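Local structure of Poly(A) RNA polymerase protein 2 (Saccharomyces cerevisiae, 3NYB) at residues K90-N95 against V136-T141; F194-M199 against L218-E223. The protein probably adds poly(A) tails to RNA as the polymerase of the TRAMP surveillance complex, together with the zinc knuckle protein Air2p. The protein carries 1 engineered substitution. All blocks are in the same frame, centred on the assembly; numbering follows the deposited sequence.

Contact 1 of 2, residues K90-N95 against V136-T141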
# COMPACT_ATOMS: atom_id res chain seq x y z
N LYS A 90 -19.42 1.78 -25.65
CA LYS A 90 -18.92 2.83 -26.53
C LYS A 90 -19.70 4.13 -26.36
O LYS A 90 -19.27 5.20 -26.81
CB LYS A 90 -18.94 2.35 -27.98
CG LYS A 90 -17.92 1.25 -28.24
CD LYS A 90 -18.00 0.70 -29.65
CE LYS A 90 -16.75 -0.09 -30.00
NZ LYS A 90 -16.45 -1.14 -28.99
N GLU A 91 -20.85 4.04 -25.70
CA GLU A 91 -21.63 5.22 -25.36
C GLU A 91 -21.09 5.87 -24.08
O GLU A 91 -21.52 6.97 -23.70
CB GLU A 91 -23.11 4.83 -25.20
CG GLU A 91 -24.07 6.01 -25.22
CD GLU A 91 -24.15 6.67 -26.58
OE1 GLU A 91 -24.81 7.73 -26.69
OE2 GLU A 91 -23.56 6.13 -27.54
N SER A 92 -20.15 5.19 -23.43
CA SER A 92 -19.53 5.70 -22.21
C SER A 92 -19.15 7.20 -22.27
O SER A 92 -19.56 7.95 -21.37
CB SER A 92 -18.33 4.84 -21.84
OG SER A 92 -18.66 3.79 -20.97
N ARG A 93 -18.38 7.60 -23.29
CA ARG A 93 -17.84 8.93 -23.32
C ARG A 93 -18.93 9.94 -23.55
O ARG A 93 -19.06 10.94 -22.79
CB ARG A 93 -16.79 9.07 -24.41
CG ARG A 93 -15.42 8.56 -23.90
CD ARG A 93 -14.34 8.68 -24.93
NE ARG A 93 -13.05 8.19 -24.42
CZ ARG A 93 -12.81 6.90 -24.16
NH1 ARG A 93 -13.73 5.99 -24.43
NH2 ARG A 93 -11.66 6.49 -23.64
N ASN A 94 -19.63 9.79 -24.68
CA ASN A 94 -20.74 10.68 -25.01
C ASN A 94 -21.61 11.00 -23.78
O ASN A 94 -22.02 12.14 -23.59
CB ASN A 94 -21.61 9.99 -26.04
CG ASN A 94 -20.89 9.79 -27.38
OD1 ASN A 94 -19.91 10.48 -27.75
ND2 ASN A 94 -21.41 8.84 -28.13
N ASN A 95 -21.83 10.00 -22.92
CA ASN A 95 -22.67 10.13 -21.71
C ASN A 95 -21.92 10.87 -20.60
O ASN A 95 -22.53 11.59 -19.81
CB ASN A 95 -23.16 8.76 -21.21
CG ASN A 95 -24.29 8.19 -22.10
OD1 ASN A 95 -24.97 8.95 -22.82
ND2 ASN A 95 -24.52 6.89 -22.03
N VAL A 136 -16.26 9.65 -11.34
CA VAL A 136 -17.37 8.86 -11.82
C VAL A 136 -17.06 8.11 -13.11
O VAL A 136 -16.44 8.66 -14.01
CB VAL A 136 -18.62 9.72 -12.09
CG1 VAL A 136 -19.66 8.91 -12.81
CG2 VAL A 136 -19.18 10.27 -10.79
N SER A 137 -17.53 6.87 -13.19
CA SER A 137 -17.37 6.05 -14.37
C SER A 137 -18.58 5.11 -14.47
O SER A 137 -19.29 4.93 -13.49
CB SER A 137 -16.10 5.22 -14.25
OG SER A 137 -16.25 4.26 -13.22
N PHE A 138 -18.80 4.51 -15.64
CA PHE A 138 -19.92 3.58 -15.83
C PHE A 138 -19.48 2.13 -15.68
O PHE A 138 -20.15 1.22 -16.14
CB PHE A 138 -20.59 3.77 -17.19
CG PHE A 138 -21.13 5.16 -17.41
CD1 PHE A 138 -22.37 5.53 -16.91
CD2 PHE A 138 -20.40 6.09 -18.13
CE1 PHE A 138 -22.86 6.80 -17.10
CE2 PHE A 138 -20.89 7.37 -18.32
CZ PHE A 138 -22.11 7.73 -17.81
N GLU A 139 -18.35 1.93 -15.01
CA GLU A 139 -17.76 0.61 -14.87
C GLU A 139 -16.74 0.64 -13.73
O GLU A 139 -15.89 1.52 -13.70
CB GLU A 139 -17.09 0.22 -16.19
CG GLU A 139 -16.56 -1.21 -16.26
CD GLU A 139 -16.27 -1.64 -17.69
OE1 GLU A 139 -17.23 -1.98 -18.42
OE2 GLU A 139 -15.09 -1.63 -18.09
N ARG A 140 -16.83 -0.31 -12.80
CA ARG A 140 -15.82 -0.38 -11.74
C ARG A 140 -14.45 -0.46 -12.38
O ARG A 140 -14.30 -1.06 -13.44
CB ARG A 140 -16.06 -1.56 -10.82
CG ARG A 140 -17.32 -1.40 -10.01
CD ARG A 140 -17.48 -2.41 -8.88
NE ARG A 140 -18.67 -2.06 -8.11
CZ ARG A 140 -19.92 -2.21 -8.57
NH1 ARG A 140 -20.14 -2.73 -9.78
NH2 ARG A 140 -20.94 -1.85 -7.82
N THR A 141 -13.46 0.16 -11.76
CA THR A 141 -12.14 0.23 -12.36
C THR A 141 -11.18 -0.80 -11.79
O THR A 141 -10.09 -1.01 -12.33
CB THR A 141 -11.50 1.65 -12.26
OG1 THR A 141 -11.38 2.03 -10.88
CG2 THR A 141 -12.33 2.68 -13.03
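Ser-137 OG donates a 2.8 Å hydrogen bond to Glu-139 O and so closes the turn carrying Phe-138, whose ring meets Ser-92 and Asn-95. The hydroxyl comes from above the carbonyl plane of Glu-139, 47° out of it. No hydrogen bond links the two segments, and every close contact across them involves the Phe-138 ring. Phe-138 CG lies anti to its own carbonyl carbon (chi1 -59°), which sends the ring out to the start of helix 92-105. The CD2, CE2 and CZ side of the ring does the touching. CE2 comes 3.4 Å from Ser-92 O, and CD2 lies 4.0 Å from Ser-92 OG. CZ rests 3.7 Å from Asn-95 CB, one helical turn further on. Both Ser-92 O and Asn-95 CB approach the ring obliquely. The amide end of Asn-95 has another task: ND2 bonds to Leu-87 O in the preceding loop. Replacing Phe-138 by an alanine would probably open a gap beside Ser-92 O and Asn-95 CB, as no other residue of 136-141 touches them. In the palm domain the contact joins the loop just after strand 132-137, the middle strand of the mixed sheet, to helix 92-105. Leu-96 of that helix, Val-83 of strand 79-83 and Leu-87 also pack on Phe-138, and Ser-92 touches Pro-121 of strand 121-127.

Contact 2 of 2, residues F194-M199 against L218-E223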
# COMPACT_ATOMS: atom_id res chain seq x y z
N PHE A 194 0.06 -7.63 1.56
CA PHE A 194 -0.61 -8.88 1.87
C PHE A 194 0.37 -10.05 1.78
O PHE A 194 0.50 -10.83 2.73
CB PHE A 194 -1.78 -9.11 0.92
CG PHE A 194 -2.35 -10.50 0.99
CD1 PHE A 194 -2.82 -11.00 2.19
CD2 PHE A 194 -2.44 -11.29 -0.15
CE1 PHE A 194 -3.35 -12.27 2.26
CE2 PHE A 194 -2.97 -12.55 -0.09
CZ PHE A 194 -3.43 -13.05 1.11
N SER A 195 1.07 -10.15 0.65
CA SER A 195 2.05 -11.19 0.47
C SER A 195 3.03 -11.19 1.63
O SER A 195 3.14 -12.17 2.37
CB SER A 195 2.80 -10.97 -0.85
OG SER A 195 4.05 -11.63 -0.82
N PHE A 196 3.73 -10.07 1.80
CA PHE A 196 4.70 -9.91 2.88
C PHE A 196 4.18 -10.42 4.23
O PHE A 196 4.80 -11.26 4.87
CB PHE A 196 5.13 -8.45 2.97
CG PHE A 196 5.68 -8.05 4.31
CD1 PHE A 196 6.99 -8.34 4.65
CD2 PHE A 196 4.89 -7.34 5.22
CE1 PHE A 196 7.50 -7.96 5.88
CE2 PHE A 196 5.40 -6.95 6.44
CZ PHE A 196 6.71 -7.26 6.78
N LEU A 197 3.03 -9.92 4.65
CA LEU A 197 2.42 -10.36 5.90
C LEU A 197 2.27 -11.88 5.96
O LEU A 197 2.70 -12.51 6.91
CB LEU A 197 1.04 -9.69 6.09
CG LEU A 197 0.87 -8.54 7.09
CD1 LEU A 197 2.02 -7.55 7.07
CD2 LEU A 197 -0.46 -7.81 6.88
N HIS A 198 1.67 -12.45 4.92
CA HIS A 198 1.28 -13.86 4.96
C HIS A 198 2.43 -14.84 4.89
O HIS A 198 2.27 -16.00 5.27
CB HIS A 198 0.22 -14.17 3.91
CG HIS A 198 -1.15 -14.35 4.47
ND1 HIS A 198 -1.59 -13.67 5.60
CD2 HIS A 198 -2.19 -15.12 4.09
CE1 HIS A 198 -2.82 -14.02 5.87
NE2 HIS A 198 -3.22 -14.90 4.97
N MET A 199 3.58 -14.40 4.40
CA MET A 199 4.72 -15.31 4.36
C MET A 199 5.93 -14.81 5.15
O MET A 199 7.08 -15.00 4.75
CB MET A 199 5.10 -15.66 2.93
CG MET A 199 5.31 -14.49 2.02
SD MET A 199 5.74 -15.08 0.38
CE MET A 199 7.32 -15.85 0.73
N LEU A 218 6.38 -2.88 9.50
CA LEU A 218 6.47 -1.71 8.63
C LEU A 218 7.89 -1.58 8.13
O LEU A 218 8.14 -1.53 6.92
CB LEU A 218 6.06 -0.45 9.38
CG LEU A 218 5.62 0.79 8.59
CD1 LEU A 218 6.51 1.98 8.85
CD2 LEU A 218 5.50 0.53 7.09
N ILE A 219 8.83 -1.55 9.05
CA ILE A 219 10.23 -1.49 8.68
C ILE A 219 10.59 -2.65 7.75
O ILE A 219 11.10 -2.43 6.66
CB ILE A 219 11.13 -1.48 9.91
CG1 ILE A 219 11.03 -0.14 10.62
CG2 ILE A 219 12.56 -1.76 9.51
CD1 ILE A 219 11.89 -0.03 11.83
N GLU A 220 10.29 -3.87 8.18
CA GLU A 220 10.62 -5.05 7.39
C GLU A 220 9.94 -5.07 6.02
O GLU A 220 10.45 -5.66 5.07
CB GLU A 220 10.32 -6.32 8.18
CG GLU A 220 11.12 -6.42 9.47
CD GLU A 220 10.68 -7.58 10.35
OE1 GLU A 220 9.66 -8.22 10.04
OE2 GLU A 220 11.36 -7.83 11.36
N PHE A 221 8.78 -4.43 5.91
CA PHE A 221 8.14 -4.32 4.61
C PHE A 221 9.01 -3.50 3.66
O PHE A 221 9.21 -3.87 2.51
CB PHE A 221 6.74 -3.70 4.73
CG PHE A 221 6.16 -3.27 3.41
CD1 PHE A 221 5.31 -4.10 2.70
CD2 PHE A 221 6.45 -2.03 2.88
CE1 PHE A 221 4.77 -3.71 1.49
CE2 PHE A 221 5.90 -1.63 1.67
CZ PHE A 221 5.06 -2.47 0.97
N PHE A 222 9.51 -2.37 4.13
CA PHE A 222 10.36 -1.53 3.30
C PHE A 222 11.71 -2.19 3.04
O PHE A 222 12.37 -1.91 2.03
CB PHE A 222 10.58 -0.16 3.95
CG PHE A 222 9.35 0.70 3.97
CD1 PHE A 222 8.65 0.95 2.80
CD2 PHE A 222 8.89 1.26 5.15
CE1 PHE A 222 7.52 1.74 2.80
CE2 PHE A 222 7.77 2.04 5.16
CZ PHE A 222 7.08 2.29 3.99
N GLU A 223 12.11 -3.06 3.96
CA GLU A 223 13.36 -3.78 3.84
C GLU A 223 13.25 -4.84 2.75
O GLU A 223 14.14 -4.98 1.91
CB GLU A 223 13.70 -4.45 5.17
CG GLU A 223 14.92 -5.32 5.13
CD GLU A 223 15.13 -6.05 6.43
OE1 GLU A 223 16.23 -5.91 7.02
OE2 GLU A 223 14.20 -6.76 6.87
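Glu-220 is the first residue of 218-223 to meet Phe-196. Its CB lies 4.0 Å from both CZ and CE1 of the Phe-196 ring, and its carbonyl carbon is 3.8 Å from CE1. Beyond CG the chain is extended, and the carboxylate serves partners outside the two segments. OE1 forms a hydrogen bond with His-200 NE2. OE2 takes a salt bridge from Arg-26 and a hydrogen bond from Tyr-28, both of the Air2 chain. Phe-221 follows and carries most of the contact. Its N is 3.6 Å from Phe-196 CZ, and its CA sits over one face of the Phe-196 ring, toward the rim. Its CB makes a CH-pi contact, 4.1 Å from the ring centroid and 16° off the normal. The Phe-221 ring then turns an edge to the Phe-196 face, a T-shaped pair with centroids 5.9 Å apart and planes at 84°. CD1 is the nearest ring atom, 4.1 Å from Phe-196 CD2. Phe-196 reaches helix 214-228 because its CG lies anti to the backbone N (chi1 158°). Phe-222 sets off away from 194-199, and its ring packs on Ala-292 and Leu-296 of helix 282-304. Glu-223 closes the segment with a salt bridge to Arg-26 of Air2. The pair lies in the mainly helical part of the protein, where Phe-196 also meets Phe-78 of Air2. Aromatic, CH-pi and backbone contacts hold helix 186-198 to helix 214-228 without a hydrogen bond between the segments. Arg-26 of Air2 bridges both buried glutamates, linking helix 214-228 to Air2, and would probably offset part of their charge.

Contact 1 lies in the palm domain and is partly buried. Contact 2 lies on the other side of the chain's centre, and its touching residues are all buried. The centres are about 36 Å apart, and the nearest atoms about 18 Å. They hold different elements: the loop after a strand against the first turn of a helix in contact 1, two helices in contact 2. Each is built round phenylalanine, one ring in contact 1 and two in contact 2, and has no hydrogen bond across. The ring of contact 1 is set obliquely against the backbone and one side-chain carbon. Contact 2 adds a CH-pi contact. Air2 touches contact 2 but not contact 1.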